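Mutual gliding-motility protein MglA (Myxococcus xanthus, PDB 6IZW) is a small Ras-like protein of the P-loop NTPase class, named for its part in gliding motility. Local coordinates at residues L60-G65 with F74-V79. Residues are numbered along the deposited sequence; the frame is centred on the assembly and turned at random.
Sequences LPLSLG and FHLYTV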
ATOM      1  N   LEU A  60       0.046  -8.768   5.935  1.00 31.13           N
ATOM      2  CA  LEU A  60       0.115 -10.201   6.236  1.00 35.09           C
ATOM      3  C   LEU A  60      -1.186 -10.905   5.841  1.00 37.78           C
ATOM      4  O   LEU A  60      -2.235 -10.686   6.465  1.00 32.46           O
ATOM      5  CB  LEU A  60       0.395 -10.448   7.720  1.00 31.98           C
ATOM      6  CG  LEU A  60       0.310 -11.938   8.144  1.00 39.55           C
ATOM      7  CD1 LEU A  60       1.476 -12.754   7.568  1.00 39.42           C
ATOM      8  CD2 LEU A  60       0.257 -12.120   9.667  1.00 32.33           C
ATOM      9  N   PRO A  61      -1.166 -11.739   4.804  1.00 36.30           N
ATOM     10  CA  PRO A  61      -2.364 -12.514   4.457  1.00 38.38           C
ATOM     11  C   PRO A  61      -2.463 -13.758   5.332  1.00 39.57           C
ATOM     12  O   PRO A  61      -1.505 -14.520   5.462  1.00 39.65           O
ATOM     13  CB  PRO A  61      -2.136 -12.879   2.987  1.00 37.80           C
ATOM     14  CG  PRO A  61      -0.617 -12.975   2.874  1.00 35.00           C
ATOM     15  CD  PRO A  61      -0.015 -12.057   3.933  1.00 36.66           C
ATOM     16  N   LEU A  62      -3.649 -13.982   5.894  1.00 35.73           N
ATOM     17  CA  LEU A  62      -3.880 -15.021   6.889  1.00 45.50           C
ATOM     18  C   LEU A  62      -5.160 -15.783   6.553  1.00 44.53           C
ATOM     19  O   LEU A  62      -6.182 -15.180   6.204  1.00 40.09           O
ATOM     20  CB  LEU A  62      -3.985 -14.387   8.293  1.00 41.78           C
ATOM     21  CG  LEU A  62      -3.830 -15.191   9.580  1.00 48.34           C
ATOM     22  CD1 LEU A  62      -2.383 -15.636   9.783  1.00 50.81           C
ATOM     23  CD2 LEU A  62      -4.336 -14.378  10.790  1.00 38.85           C
ATOM     24  N   SER A  63      -5.110 -17.107   6.658  1.00 48.00           N
ATOM     25  CA  SER A  63      -6.285 -17.947   6.462  1.00 51.36           C
ATOM     26  C   SER A  63      -6.750 -18.488   7.809  1.00 54.56           C
ATOM     27  O   SER A  63      -5.961 -19.063   8.563  1.00 53.47           O
ATOM     28  CB  SER A  63      -6.000 -19.091   5.487  1.00 54.06           C
ATOM     29  OG  SER A  63      -7.219 -19.769   5.175  1.00 64.89           O
ATOM     30  N   LEU A  64      -8.030 -18.296   8.117  1.00 55.23           N
ATOM     31  CA  LEU A  64      -8.522 -18.555   9.463  1.00 55.68           C
ATOM     32  C   LEU A  64      -9.390 -19.805   9.548  1.00 52.70           C
ATOM     33  O   LEU A  64     -10.090 -20.009  10.544  1.00 65.35           O
ATOM     34  CB  LEU A  64      -9.275 -17.330   9.987  1.00 55.79           C
ATOM     35  CG  LEU A  64      -8.265 -16.424  10.714  1.00 65.54           C
ATOM     36  CD1 LEU A  64      -7.453 -15.608   9.708  1.00 61.14           C
ATOM     37  CD2 LEU A  64      -8.885 -15.505  11.761  1.00 64.47           C
ATOM     38  N   GLY A  65      -9.344 -20.659   8.549  1.00 55.16           N
ATOM     39  CA  GLY A  65     -10.257 -21.758   8.503  1.00 58.09           C
ATOM     40  C   GLY A  65     -11.357 -21.510   7.502  1.00 57.39           C
ATOM     41  O   GLY A  65     -11.228 -20.711   6.572  1.00 58.14           O
ATOM     42  N   PHE A  74      -7.999 -13.418   5.484  1.00 28.36           N
ATOM     43  CA  PHE A  74      -7.945 -12.099   6.086  1.00 32.72           C
ATOM     44  C   PHE A  74      -6.651 -11.429   5.672  1.00 33.44           C
ATOM     45  O   PHE A  74      -5.565 -12.013   5.805  1.00 33.64           O
ATOM     46  CB  PHE A  74      -8.064 -12.156   7.611  1.00 33.03           C
ATOM     47  CG  PHE A  74      -9.449 -12.478   8.073  1.00 40.30           C
ATOM     48  CD1 PHE A  74     -10.395 -11.489   8.202  1.00 39.53           C
ATOM     49  CD2 PHE A  74      -9.821 -13.787   8.317  1.00 45.25           C
ATOM     50  CE1 PHE A  74     -11.681 -11.791   8.600  1.00 38.28           C
ATOM     51  CE2 PHE A  74     -11.095 -14.096   8.723  1.00 45.86           C
ATOM     52  CZ  PHE A  74     -12.029 -13.093   8.855  1.00 42.19           C
ATOM     53  N   HIS A  75      -6.783 -10.228   5.128  1.00 28.05           N
ATOM     54  CA  HIS A  75      -5.662  -9.446   4.634  1.00 35.41           C
ATOM     55  C   HIS A  75      -5.390  -8.415   5.713  1.00 30.84           C
ATOM     56  O   HIS A  75      -6.201  -7.507   5.918  1.00 28.26           O
ATOM     57  CB  HIS A  75      -6.004  -8.812   3.281  1.00 33.30           C
ATOM     58  CG  HIS A  75      -6.372  -9.820   2.232  1.00 45.77           C
ATOM     59  ND1 HIS A  75      -5.426 -10.516   1.505  1.00 49.29           N
ATOM     60  CD2 HIS A  75      -7.580 -10.296   1.834  1.00 48.15           C
ATOM     61  CE1 HIS A  75      -6.034 -11.361   0.690  1.00 51.65           C
ATOM     62  NE2 HIS A  75      -7.342 -11.244   0.866  1.00 53.82           N
ATOM     63  N   LEU A  76      -4.304  -8.603   6.464  1.00 30.52           N
ATOM     64  CA  LEU A  76      -3.997  -7.748   7.614  1.00 28.11           C
ATOM     65  C   LEU A  76      -3.030  -6.653   7.196  1.00 29.65           C
ATOM     66  O   LEU A  76      -1.993  -6.936   6.583  1.00 27.42           O
ATOM     67  CB  LEU A  76      -3.405  -8.545   8.782  1.00 24.45           C
ATOM     68  CG  LEU A  76      -4.149  -9.814   9.292  1.00 29.60           C
ATOM     69  CD1 LEU A  76      -3.489 -10.391  10.558  1.00 25.72           C
ATOM     70  CD2 LEU A  76      -5.598  -9.530   9.551  1.00 23.32           C
ATOM     71  N   TYR A  77      -3.357  -5.409   7.546  1.00 25.06           N
ATOM     72  CA  TYR A  77      -2.478  -4.277   7.293  1.00 27.16           C
ATOM     73  C   TYR A  77      -2.231  -3.497   8.578  1.00 29.19           C
ATOM     74  O   TYR A  77      -3.093  -3.438   9.463  1.00 26.31           O
ATOM     75  CB  TYR A  77      -3.088  -3.319   6.250  1.00 28.72           C
ATOM     76  CG  TYR A  77      -3.119  -3.839   4.841  1.00 32.28           C
ATOM     77  CD1 TYR A  77      -4.147  -4.678   4.413  1.00 36.97           C
ATOM     78  CD2 TYR A  77      -2.138  -3.472   3.915  1.00 31.88           C
ATOM     79  CE1 TYR A  77      -4.200  -5.160   3.093  1.00 35.76           C
ATOM     80  CE2 TYR A  77      -2.173  -3.954   2.588  1.00 34.59           C
ATOM     81  CZ  TYR A  77      -3.211  -4.793   2.185  1.00 37.69           C
ATOM     82  OH  TYR A  77      -3.267  -5.280   0.879  1.00 39.24           O
ATOM     83  N   THR A  78      -1.048  -2.889   8.669  1.00 24.31           N
ATOM     84  CA  THR A  78      -0.815  -1.798   9.597  1.00 22.82           C
ATOM     85  C   THR A  78      -0.464  -0.542   8.807  1.00 26.83           C
ATOM     86  O   THR A  78       0.104  -0.613   7.719  1.00 32.34           O
ATOM     87  CB  THR A  78       0.316  -2.110  10.601  1.00 28.15           C
ATOM     88  OG1 THR A  78       1.583  -1.708  10.054  1.00 27.63           O
ATOM     89  CG2 THR A  78       0.341  -3.597  10.923  1.00 25.78           C
ATOM     90  N   VAL A  79      -0.804   0.611   9.361  1.00 24.24           N
ATOM     91  CA  VAL A  79      -0.507   1.891   8.734  1.00 29.29           C
ATOM     92  C   VAL A  79       0.790   2.432   9.328  1.00 26.06           C
ATOM     93  O   VAL A  79       1.219   1.967  10.392  1.00 26.91           O
ATOM     94  CB  VAL A  79      -1.664   2.888   8.946  1.00 32.51           C
ATOM     95  CG1 VAL A  79      -2.964   2.317   8.414  1.00 29.41           C
ATOM     96  CG2 VAL A  79      -1.788   3.255  10.442  1.00 25.81           C
TER
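Four backbone hydrogen bonds tie Leu-60 and Leu-62 to Leu-76 and Phe-74. Leu-60 N donates to Leu-76 O at 2.8 Å, and Leu-60 O takes Leu-76 N at 2.9 Å. Leu-62 repeats the exchange with Phe-74, Phe-74 N lying 2.6 Å from Leu-62 O. Between these two hydrogen-bonded pairs sits the non-hydrogen-bonded pair Pro-61 and His-75; here Pro-61 CA offers a C-H contact to Phe-74 O at 3.5 Å. The segments are the arms of an antiparallel beta hairpin, strands 54-67 and 70-78, within the central sheet of the Ras-like fold; strand 70-78 pairs on its other edge, in parallel, with strand 10-18. Apolar packing gathers on the face of Leu-60, Leu-62, Phe-74 and Leu-76. Leu-76 CD1 lies 4.1 Å from Leu-62 CD2 and 4.2 Å from Leu-60 CD2, while helix 176-192 covers Leu-62, Phe-74 and Leu-76. With CG anti to its carbonyl carbon (chi1 -73°), Phe-74 carries its ring to Leu-64, and the Leu-64 and Phe-74 side chains cross at about a right angle. Leu-64 CD1 reaches Phe-74 CD2 at 3.3 Å, a tight approach. On the other face, Pro-61 CB lies 4.3 Å from His-75 ND1, and both residues also pack against the neighbouring MglB chain.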